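Long-range contacts in PAN2-PAN3 deadenylation complex catalytic subunit pan2 (Neurospora crassa, PDB 4CZW), which probably shortens the poly(A) tails of mRNAs as the metal-dependent exonuclease subunit of the Pan2-Pan3 deadenylation complex: residues A[61-66]-A[178-183]; A[264-269]-A[389-394]; A[591-596]-A[611-616]. All blocks are in the same frame, centred on the assembly; numbering follows the deposited sequence.

Interaction 1: A[61-66]-A[178-183]; sequences PLLRNM and RLLETD
Met66 and Leu179 meet tip to tip: the terminal methyl CE of Met66, a selenomethionine here, lies 3.7 Å from CD1 of Leu179. The same methyl turns a second flank to Leu180, whose CD2 is 3.9 Å from Met66 CE, so one unbranched chain fills the notch between two consecutive leucines. With CG anti to the backbone N (chi1 -176°) the Met66 chain runs straight out from its helix, and a bend at chi3 (-48°) swings the methyl into that notch. A long, unbranched and flexible chain suits this place, since it can bend to touch both leucines. The leucine pairs complete the contact. Leu63 CD2 packs on Leu180 CD2 at 3.9 Å, and Leu62 CD1 approaches Leu179 CD2 more loosely, at 4.2 Å; both pairs cross obliquely, methyl against methyl.

All of this joins helix 61-71 to the last turn of helix 172-180 inside the pseudo-ubiquitin-hydrolase (USP-like) domain. Farther along the first helix stands His70, which binds a zinc ion together with three cysteines, and Met66 is about 11 Å from that metal, measured from its side chain. Val266 of strand 266-270 touches Leu62, Leu63 and Leu180, bringing the sheet into the same apolar core.

No hydrogen bond crosses between the segments; the polar links run inside the first helix or to other parts of the domain. Met66 N bonds to Leu62 O at 3.2 Å, and Asn65, which takes no part in this packing, uses OD1 to accept from Gln69 NE2.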
loop_
_atom_site.group_PDB
_atom_site.type_symbol
_atom_site.label_atom_id
_atom_site.label_comp_id
_atom_site.label_asym_id
_atom_site.label_seq_id
_atom_site.Cartn_x
_atom_site.Cartn_y
_atom_site.Cartn_z
ATOM N N PRO A 61 -3.792 -12.210 0.537
ATOM C CA PRO A 61 -2.770 -12.764 1.436
ATOM C C PRO A 61 -1.406 -12.986 0.784
ATOM O O PRO A 61 -0.383 -12.663 1.388
ATOM C CB PRO A 61 -3.381 -14.099 1.865
ATOM C CG PRO A 61 -4.844 -13.846 1.838
ATOM C CD PRO A 61 -5.076 -12.921 0.671
ATOM N N LEU A 62 -1.396 -13.522 -0.432
ATOM C CA LEU A 62 -0.146 -13.784 -1.134
ATOM C C LEU A 62 0.555 -12.493 -1.541
ATOM O O LEU A 62 1.783 -12.433 -1.581
ATOM C CB LEU A 62 -0.395 -14.653 -2.366
ATOM C CG LEU A 62 -0.756 -16.110 -2.081
ATOM C CD1 LEU A 62 -1.004 -16.864 -3.375
ATOM C CD2 LEU A 62 0.342 -16.777 -1.267
ATOM N N LEU A 63 -0.227 -11.461 -1.841
ATOM C CA LEU A 63 0.332 -10.172 -2.231
ATOM C C LEU A 63 0.847 -9.393 -1.025
ATOM O O LEU A 63 1.907 -8.770 -1.090
ATOM C CB LEU A 63 -0.704 -9.338 -2.987
ATOM C CG LEU A 63 -1.064 -9.809 -4.397
ATOM C CD1 LEU A 63 -2.040 -8.844 -5.051
ATOM C CD2 LEU A 63 0.191 -9.962 -5.239
ATOM N N ARG A 64 0.096 -9.429 0.074
ATOM C CA ARG A 64 0.479 -8.701 1.280
ATOM C C ARG A 64 1.756 -9.278 1.885
ATOM O O ARG A 64 2.657 -8.537 2.273
ATOM C CB ARG A 64 -0.648 -8.726 2.319
ATOM C CG ARG A 64 -0.400 -7.792 3.498
ATOM C CD ARG A 64 -1.192 -8.192 4.738
ATOM N NE ARG A 64 -2.623 -7.932 4.615
ATOM C CZ ARG A 64 -3.505 -8.151 5.586
ATOM N NH1 ARG A 64 -3.102 -8.634 6.754
ATOM N NH2 ARG A 64 -4.790 -7.887 5.393
ATOM N N ASN A 65 1.826 -10.604 1.959
ATOM C CA ASN A 65 3.014 -11.278 2.466
ATOM C C ASN A 65 4.230 -10.985 1.594
ATOM O O ASN A 65 5.303 -10.661 2.099
ATOM C CB ASN A 65 2.775 -12.787 2.551
ATOM C CG ASN A 65 3.991 -13.542 3.053
ATOM O OD1 ASN A 65 4.237 -13.615 4.257
ATOM N ND2 ASN A 65 4.757 -14.110 2.128
HETATM N N MSE A 66 4.039 -11.093 0.283
HETATM C CA MSE A 66 5.091 -10.842 -0.696
HETATM C C MSE A 66 5.774 -9.494 -0.480
HETATM O O MSE A 66 7.001 -9.400 -0.492
HETATM C CB MSE A 66 4.508 -10.909 -2.108
HETATM C CG MSE A 66 5.519 -10.756 -3.226
HETATM SE SE MSE A 66 4.641 -10.698 -4.967
HETATM C CE MSE A 66 3.471 -12.239 -4.759
ATOM N N ARG A 178 5.774 -18.082 -10.353
ATOM C CA ARG A 178 4.646 -18.961 -10.067
ATOM C C ARG A 178 3.511 -18.191 -9.391
ATOM O O ARG A 178 2.352 -18.606 -9.431
ATOM C CB ARG A 178 5.098 -20.133 -9.190
ATOM C CG ARG A 178 4.037 -21.198 -8.955
ATOM C CD ARG A 178 4.615 -22.403 -8.227
ATOM N NE ARG A 178 3.605 -23.426 -7.975
ATOM C CZ ARG A 178 3.868 -24.626 -7.467
ATOM N NH1 ARG A 178 5.113 -24.960 -7.158
ATOM N NH2 ARG A 178 2.885 -25.494 -7.270
ATOM N N LEU A 179 3.854 -17.060 -8.783
ATOM C CA LEU A 179 2.888 -16.264 -8.035
ATOM C C LEU A 179 2.107 -15.285 -8.911
ATOM O O LEU A 179 0.910 -15.084 -8.706
ATOM C CB LEU A 179 3.596 -15.496 -6.916
ATOM C CG LEU A 179 4.071 -16.318 -5.716
ATOM C CD1 LEU A 179 5.076 -15.531 -4.889
ATOM C CD2 LEU A 179 2.889 -16.741 -4.858
ATOM N N LEU A 180 2.780 -14.681 -9.886
ATOM C CA LEU A 180 2.175 -13.595 -10.652
ATOM C C LEU A 180 2.059 -13.871 -12.151
ATOM O O LEU A 180 1.193 -13.308 -12.820
ATOM C CB LEU A 180 2.971 -12.304 -10.439
ATOM C CG LEU A 180 3.179 -11.848 -8.993
ATOM C CD1 LEU A 180 3.936 -10.529 -8.953
ATOM C CD2 LEU A 180 1.850 -11.734 -8.260
ATOM N N GLU A 181 2.922 -14.732 -12.680
ATOM C CA GLU A 181 2.977 -14.943 -14.126
ATOM C C GLU A 181 2.134 -16.112 -14.620
ATOM O O GLU A 181 1.964 -17.116 -13.928
ATOM C CB GLU A 181 4.423 -15.156 -14.581
ATOM C CG GLU A 181 5.298 -13.924 -14.499
ATOM C CD GLU A 181 6.588 -14.085 -15.276
ATOM O OE1 GLU A 181 6.657 -14.995 -16.129
ATOM O OE2 GLU A 181 7.533 -13.304 -15.036
ATOM N N THR A 182 1.612 -15.966 -15.834
ATOM C CA THR A 182 1.002 -17.073 -16.553
ATOM C C THR A 182 2.056 -17.704 -17.454
ATOM O O THR A 182 2.350 -17.187 -18.532
ATOM C CB THR A 182 -0.203 -16.623 -17.399
ATOM O OG1 THR A 182 -1.202 -16.046 -16.548
ATOM C CG2 THR A 182 -0.803 -17.805 -18.148
ATOM N N ASP A 183 2.636 -18.809 -16.997
ATOM C CA ASP A 183 3.693 -19.485 -17.741
ATOM C C ASP A 183 3.170 -20.017 -19.070
ATOM O O ASP A 183 2.398 -20.976 -19.105
ATOM C CB ASP A 183 4.286 -20.624 -16.909
ATOM C CG ASP A 183 5.455 -21.301 -17.595
ATOM O OD1 ASP A 183 6.150 -20.633 -18.388
ATOM O OD2 ASP A 183 5.680 -22.503 -17.339
#

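Interaction 2: A[264-269]-A[389-394]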
loop_
_atom_site.group_PDB
_atom_site.type_symbol
_atom_site.label_atom_id
_atom_site.label_comp_id
_atom_site.label_asym_id
_atom_site.label_seq_id
_atom_site.Cartn_x
_atom_site.Cartn_y
_atom_site.Cartn_z
ATOM N N PRO A 264 -0.952 -18.413 -12.625
ATOM C CA PRO A 264 -0.387 -17.800 -11.417
ATOM C C PRO A 264 -1.208 -18.085 -10.162
ATOM O O PRO A 264 -2.413 -18.320 -10.251
ATOM C CB PRO A 264 -0.400 -16.305 -11.746
ATOM C CG PRO A 264 -1.498 -16.151 -12.739
ATOM C CD PRO A 264 -1.456 -17.401 -13.570
ATOM N N ALA A 265 -0.549 -18.065 -9.007
ATOM C CA ALA A 265 -1.228 -18.246 -7.729
ATOM C C ALA A 265 -2.140 -17.058 -7.449
ATOM O O ALA A 265 -3.195 -17.201 -6.831
ATOM C CB ALA A 265 -0.217 -18.424 -6.609
ATOM N N VAL A 266 -1.719 -15.883 -7.907
ATOM C CA VAL A 266 -2.543 -14.682 -7.836
ATOM C C VAL A 266 -3.053 -14.332 -9.229
ATOM O O VAL A 266 -2.268 -14.024 -10.127
ATOM C CB VAL A 266 -1.766 -13.488 -7.253
ATOM C CG1 VAL A 266 -2.619 -12.228 -7.300
ATOM C CG2 VAL A 266 -1.323 -13.785 -5.831
ATOM N N LEU A 267 -4.368 -14.382 -9.406
ATOM C CA LEU A 267 -4.965 -14.187 -10.722
ATOM C C LEU A 267 -5.638 -12.824 -10.857
ATOM O O LEU A 267 -6.798 -12.653 -10.481
ATOM C CB LEU A 267 -5.976 -15.300 -11.010
ATOM C CG LEU A 267 -6.553 -15.360 -12.425
ATOM C CD1 LEU A 267 -5.450 -15.594 -13.444
ATOM C CD2 LEU A 267 -7.617 -16.442 -12.525
ATOM N N ALA A 268 -4.902 -11.857 -11.398
ATOM C CA ALA A 268 -5.447 -10.529 -11.656
ATOM C C ALA A 268 -6.078 -10.477 -13.044
ATOM O O ALA A 268 -5.476 -10.920 -14.022
ATOM C CB ALA A 268 -4.364 -9.471 -11.520
ATOM N N LEU A 269 -7.288 -9.932 -13.126
ATOM C CA LEU A 269 -8.036 -9.935 -14.379
ATOM C C LEU A 269 -8.598 -8.562 -14.739
ATOM O O LEU A 269 -9.249 -7.912 -13.922
ATOM C CB LEU A 269 -9.180 -10.949 -14.305
ATOM C CG LEU A 269 -8.799 -12.406 -14.037
ATOM C CD1 LEU A 269 -10.045 -13.261 -13.864
ATOM C CD2 LEU A 269 -7.923 -12.946 -15.157
ATOM N N VAL A 389 -11.184 -4.276 -12.472
ATOM C CA VAL A 389 -10.181 -5.285 -12.158
ATOM C C VAL A 389 -10.749 -6.316 -11.187
ATOM O O VAL A 389 -11.326 -5.961 -10.159
ATOM C CB VAL A 389 -8.910 -4.657 -11.551
ATOM C CG1 VAL A 389 -7.849 -5.724 -11.319
ATOM C CG2 VAL A 389 -8.374 -3.559 -12.455
ATOM N N VAL A 390 -10.590 -7.592 -11.523
ATOM C CA VAL A 390 -11.074 -8.677 -10.678
ATOM C C VAL A 390 -9.900 -9.500 -10.156
ATOM O O VAL A 390 -9.030 -9.908 -10.927
ATOM C CB VAL A 390 -12.052 -9.588 -11.441
ATOM C CG1 VAL A 390 -12.513 -10.733 -10.558
ATOM C CG2 VAL A 390 -13.244 -8.784 -11.935
HETATM N N MSE A 391 -9.877 -9.744 -8.849
HETATM C CA MSE A 391 -8.738 -10.405 -8.221
HETATM C C MSE A 391 -9.082 -11.774 -7.640
HETATM O O MSE A 391 -9.918 -11.890 -6.743
HETATM C CB MSE A 391 -8.161 -9.518 -7.116
HETATM C CG MSE A 391 -6.851 -10.018 -6.532
HETATM SE SE MSE A 391 -5.332 -9.721 -7.720
HETATM C CE MSE A 391 -5.320 -7.770 -7.723
ATOM N N PHE A 392 -8.424 -12.806 -8.158
ATOM C CA PHE A 392 -8.540 -14.152 -7.610
ATOM C C PHE A 392 -7.207 -14.608 -7.030
ATOM O O PHE A 392 -6.145 -14.191 -7.492
ATOM C CB PHE A 392 -8.995 -15.146 -8.683
ATOM C CG PHE A 392 -10.457 -15.064 -9.016
ATOM C CD1 PHE A 392 -11.390 -15.781 -8.284
ATOM C CD2 PHE A 392 -10.896 -14.288 -10.074
ATOM C CE1 PHE A 392 -12.735 -15.714 -8.594
ATOM C CE2 PHE A 392 -12.240 -14.218 -10.390
ATOM C CZ PHE A 392 -13.160 -14.930 -9.648
ATOM N N GLN A 393 -7.268 -15.460 -6.013
ATOM C CA GLN A 393 -6.078 -16.139 -5.522
ATOM C C GLN A 393 -6.442 -17.579 -5.192
ATOM O O GLN A 393 -7.615 -17.895 -4.990
ATOM C CB GLN A 393 -5.491 -15.434 -4.295
ATOM C CG GLN A 393 -6.121 -15.838 -2.972
ATOM C CD GLN A 393 -5.212 -15.560 -1.789
ATOM O OE1 GLN A 393 -4.174 -14.913 -1.928
ATOM N NE2 GLN A 393 -5.595 -16.057 -0.619
ATOM N N VAL A 394 -5.440 -18.452 -5.151
ATOM C CA VAL A 394 -5.675 -19.859 -4.852
ATOM C C VAL A 394 -6.284 -20.013 -3.459
ATOM O O VAL A 394 -5.831 -19.389 -2.499
ATOM C CB VAL A 394 -4.377 -20.687 -4.964
ATOM C CG1 VAL A 394 -3.966 -20.820 -6.421
ATOM C CG2 VAL A 394 -3.257 -20.054 -4.155
#
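Leu267 and Phe392 exchange two backbone hydrogen bonds, Leu267 N to Phe392 O at 2.6 Å and Phe392 N to Leu267 O at 2.8 Å. Leu269 and Val390 form the next hydrogen-bonded pair. Beyond Val266 a single further bond, from Val394 N to Ala265 O at 3.1 Å, extends the ladder past the start of the strand. That oxygen also receives a CA-H contact from Gln393.

The pattern is an antiparallel ladder, with the short strand segments at 165°. It pairs strands 266-270 and 385-394 in the mixed sheet of the USP-like domain, a place consistent with the palm of the ubiquitin-specific protease fold. Strand 321-334 bonds to the other edge of 385-394.

On the face bearing Val266, Ala268, Met391 and Gln393, the selenium of Met391 lies over its neighbours across the ladder, 3.7 Å from Val266 CG1 and 3.9 Å from Ala268 CB. Bends at chi2 and chi3 (75° and 65°) fold this selenomethionine back over the sheet, and the small alanine leaves room for it. Helix 51-58 packs on Met391 here. Gln393, on this same face, turns its amide to other parts of the chain: NE2 bonds to Asn398 OD1, and OE1 weakly accepts from Leu62 N.

The reverse face is purely apolar. Leu267 CB sits 3.8 Å from Phe392 CB, and Leu269 CD1 rests against Phe392 CD2 at 4.0 Å. Leu325 of strand 321-334 packs against both Val390 and Phe392.

Interaction 3: A[591-596]-A[611-616]; sequences YLLKED and ALKLYR
Leu593 lays its CD1 methyl over the root of Lys613, 3.7 Å from CB, and against Leu614 CD2 at 3.9 Å. It thus spans two adjacent residues of helix 604-623 in the DEDD exonuclease domain, which has the RNase H-like fold. That helix also carries Asp607, probably a ligand of the catalytic metals, whose side chain is about 9 Å from that of Leu614. The contact fastens the turn after helix 585-592 to the flank of the longer helix.

Leu614 is the buried partner. Its CG lies anti to the carbonyl carbon (chi1 -73°), which carries CD2 to the leucine pair: Leu592 CD1 meets Leu614 CD2 at 4.0 Å, the two side chains crossing at about a right angle. Leu592 also touches Phe621 of the same long helix and Val630 of helix 627-634. An alanine in place of Leu593 removes the methyls that lie on Lys613 CB and Leu614 CD2, which would probably open a gap between turn and helix and leave Leu592 as the one leucine still on Leu614.

Toward solvent the chemistry becomes ionic. Lys613 suits this boundary because its carbon chain can lie beside leucine while its charge stays at the surface. Lys594, with positive phi, leaves the helical path and lets Glu595 turn back toward Lys613. A salt bridge joins Glu595 OE2 to Lys613 NZ at 3.5 Å.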
loop_
_atom_site.group_PDB
_atom_site.type_symbol
_atom_site.label_atom_id
_atom_site.label_comp_id
_atom_site.label_asym_id
_atom_site.label_seq_id
_atom_site.Cartn_x
_atom_site.Cartn_y
_atom_site.Cartn_z
ATOM N N TYR A 591 6.939 26.652 31.755
ATOM C CA TYR A 591 6.283 26.556 33.054
ATOM C C TYR A 591 6.825 25.410 33.904
ATOM O O TYR A 591 6.854 25.503 35.131
ATOM C CB TYR A 591 4.772 26.397 32.868
ATOM C CG TYR A 591 3.984 26.493 34.155
ATOM C CD1 TYR A 591 3.707 27.725 34.730
ATOM C CD2 TYR A 591 3.512 25.352 34.793
ATOM C CE1 TYR A 591 2.987 27.820 35.906
ATOM C CE2 TYR A 591 2.791 25.437 35.968
ATOM C CZ TYR A 591 2.532 26.674 36.519
ATOM O OH TYR A 591 1.814 26.768 37.689
ATOM N N LEU A 592 7.253 24.334 33.253
ATOM C CA LEU A 592 7.704 23.148 33.973
ATOM C C LEU A 592 9.227 23.026 34.005
ATOM O O LEU A 592 9.786 22.409 34.910
ATOM C CB LEU A 592 7.099 21.888 33.352
ATOM C CG LEU A 592 5.571 21.833 33.275
ATOM C CD1 LEU A 592 5.114 20.539 32.625
ATOM C CD2 LEU A 592 4.953 21.989 34.658
ATOM N N LEU A 593 9.893 23.614 33.017
ATOM C CA LEU A 593 11.347 23.522 32.926
ATOM C C LEU A 593 12.017 24.883 33.089
ATOM O O LEU A 593 13.243 24.966 33.177
ATOM C CB LEU A 593 11.763 22.902 31.589
ATOM C CG LEU A 593 11.243 21.500 31.271
ATOM C CD1 LEU A 593 11.605 21.109 29.846
ATOM C CD2 LEU A 593 11.794 20.488 32.261
ATOM N N LYS A 594 11.205 25.937 33.135
ATOM C CA LYS A 594 11.700 27.312 33.182
ATOM C C LYS A 594 12.676 27.599 32.043
ATOM O O LYS A 594 13.738 28.182 32.257
ATOM C CB LYS A 594 12.372 27.607 34.528
ATOM C CG LYS A 594 11.408 27.894 35.666
ATOM C CD LYS A 594 11.434 26.792 36.711
ATOM C CE LYS A 594 10.671 27.200 37.960
ATOM N NZ LYS A 594 10.621 26.104 38.967
ATOM N N GLU A 595 12.308 27.186 30.834
ATOM C CA GLU A 595 13.165 27.374 29.669
ATOM C C GLU A 595 12.462 28.152 28.561
ATOM O O GLU A 595 11.254 28.022 28.364
ATOM C CB GLU A 595 13.633 26.023 29.123
ATOM C CG GLU A 595 14.463 25.200 30.094
ATOM C CD GLU A 595 14.971 23.913 29.474
ATOM O OE1 GLU A 595 14.889 23.777 28.234
ATOM O OE2 GLU A 595 15.450 23.037 30.223
ATOM N N ASP A 596 13.231 28.961 27.840
ATOM C CA ASP A 596 12.727 29.635 26.651
ATOM C C ASP A 596 13.278 28.935 25.416
ATOM O O ASP A 596 14.444 29.105 25.061
ATOM C CB ASP A 596 13.112 31.114 26.654
ATOM C CG ASP A 596 12.440 31.894 25.540
ATOM O OD1 ASP A 596 11.465 31.378 24.953
ATOM O OD2 ASP A 596 12.880 33.029 25.261
ATOM N N ALA A 611 10.634 17.579 24.807
ATOM C CA ALA A 611 9.509 16.689 25.074
ATOM C C ALA A 611 9.914 15.567 26.023
ATOM O O ALA A 611 9.134 15.156 26.880
ATOM C CB ALA A 611 8.969 16.115 23.773
ATOM N N LEU A 612 11.141 15.078 25.861
ATOM C CA LEU A 612 11.666 14.030 26.726
ATOM C C LEU A 612 11.815 14.539 28.156
ATOM O O LEU A 612 11.497 13.832 29.112
ATOM C CB LEU A 612 13.007 13.518 26.201
ATOM C CG LEU A 612 13.655 12.391 27.010
ATOM C CD1 LEU A 612 12.737 11.181 27.068
ATOM C CD2 LEU A 612 15.011 12.015 26.430
ATOM N N LYS A 613 12.301 15.769 28.292
ATOM C CA LYS A 613 12.428 16.406 29.599
ATOM C C LYS A 613 11.062 16.584 30.249
ATOM O O LYS A 613 10.903 16.376 31.453
ATOM C CB LYS A 613 13.125 17.764 29.476
ATOM C CG LYS A 613 14.608 17.689 29.157
ATOM C CD LYS A 613 15.206 19.084 29.052
ATOM C CE LYS A 613 16.713 19.030 28.874
ATOM N NZ LYS A 613 17.305 20.394 28.783
ATOM N N LEU A 614 10.078 16.971 29.442
ATOM C CA LEU A 614 8.718 17.174 29.926
ATOM C C LEU A 614 8.102 15.873 30.428
ATOM O O LEU A 614 7.366 15.868 31.414
ATOM C CB LEU A 614 7.845 17.776 28.823
ATOM C CG LEU A 614 8.102 19.246 28.486
ATOM C CD1 LEU A 614 7.283 19.664 27.278
ATOM C CD2 LEU A 614 7.784 20.131 29.680
ATOM N N TYR A 615 8.406 14.772 29.748
ATOM C CA TYR A 615 7.893 13.471 30.159
ATOM C C TYR A 615 8.537 13.013 31.463
ATOM O O TYR A 615 7.889 12.372 32.290
ATOM C CB TYR A 615 8.120 12.421 29.070
ATOM C CG TYR A 615 7.710 11.030 29.499
ATOM C CD1 TYR A 615 6.369 10.677 29.583
ATOM C CD2 TYR A 615 8.662 10.073 29.832
ATOM C CE1 TYR A 615 5.987 9.409 29.982
ATOM C CE2 TYR A 615 8.289 8.804 30.231
ATOM C CZ TYR A 615 6.950 8.477 30.303
ATOM O OH TYR A 615 6.573 7.215 30.700
ATOM N N ARG A 616 9.814 13.337 31.637
ATOM C CA ARG A 616 10.524 12.975 32.859
ATOM C C ARG A 616 9.958 13.738 34.051
ATOM O O ARG A 616 9.860 13.197 35.152
ATOM C CB ARG A 616 12.024 13.242 32.715
ATOM C CG ARG A 616 12.716 12.342 31.702
ATOM C CD ARG A 616 12.372 10.880 31.943
ATOM N NE ARG A 616 13.034 9.993 30.991
ATOM C CZ ARG A 616 12.771 8.695 30.872
ATOM N NH1 ARG A 616 11.853 8.129 31.643
ATOM N NH2 ARG A 616 13.423 7.963 29.978
#

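Overall arrangement
Interactions 1 and 2 share one buried core in the USP-like domain, their centres about 9 Å apart, and they are tied directly: Leu179 O and Val266 N, 2.9 Å apart, form a probable hydrogen bond between the end of helix 172-180 and strand 266-270. Interaction 1 packs helices through methyl contacts without a hydrogen bond, whereas interaction 2 builds the sheet chiefly through its backbone, with mostly apolar side chains on both faces. Interaction 3 belongs to the exonuclease domain across the chain's centre, its centre about 51 Å from that of interaction 1 and about 55 Å from that of interaction 2. Lying at the surface, it combines a leucine patch with a salt bridge at its solvent side, which the two core contacts lack.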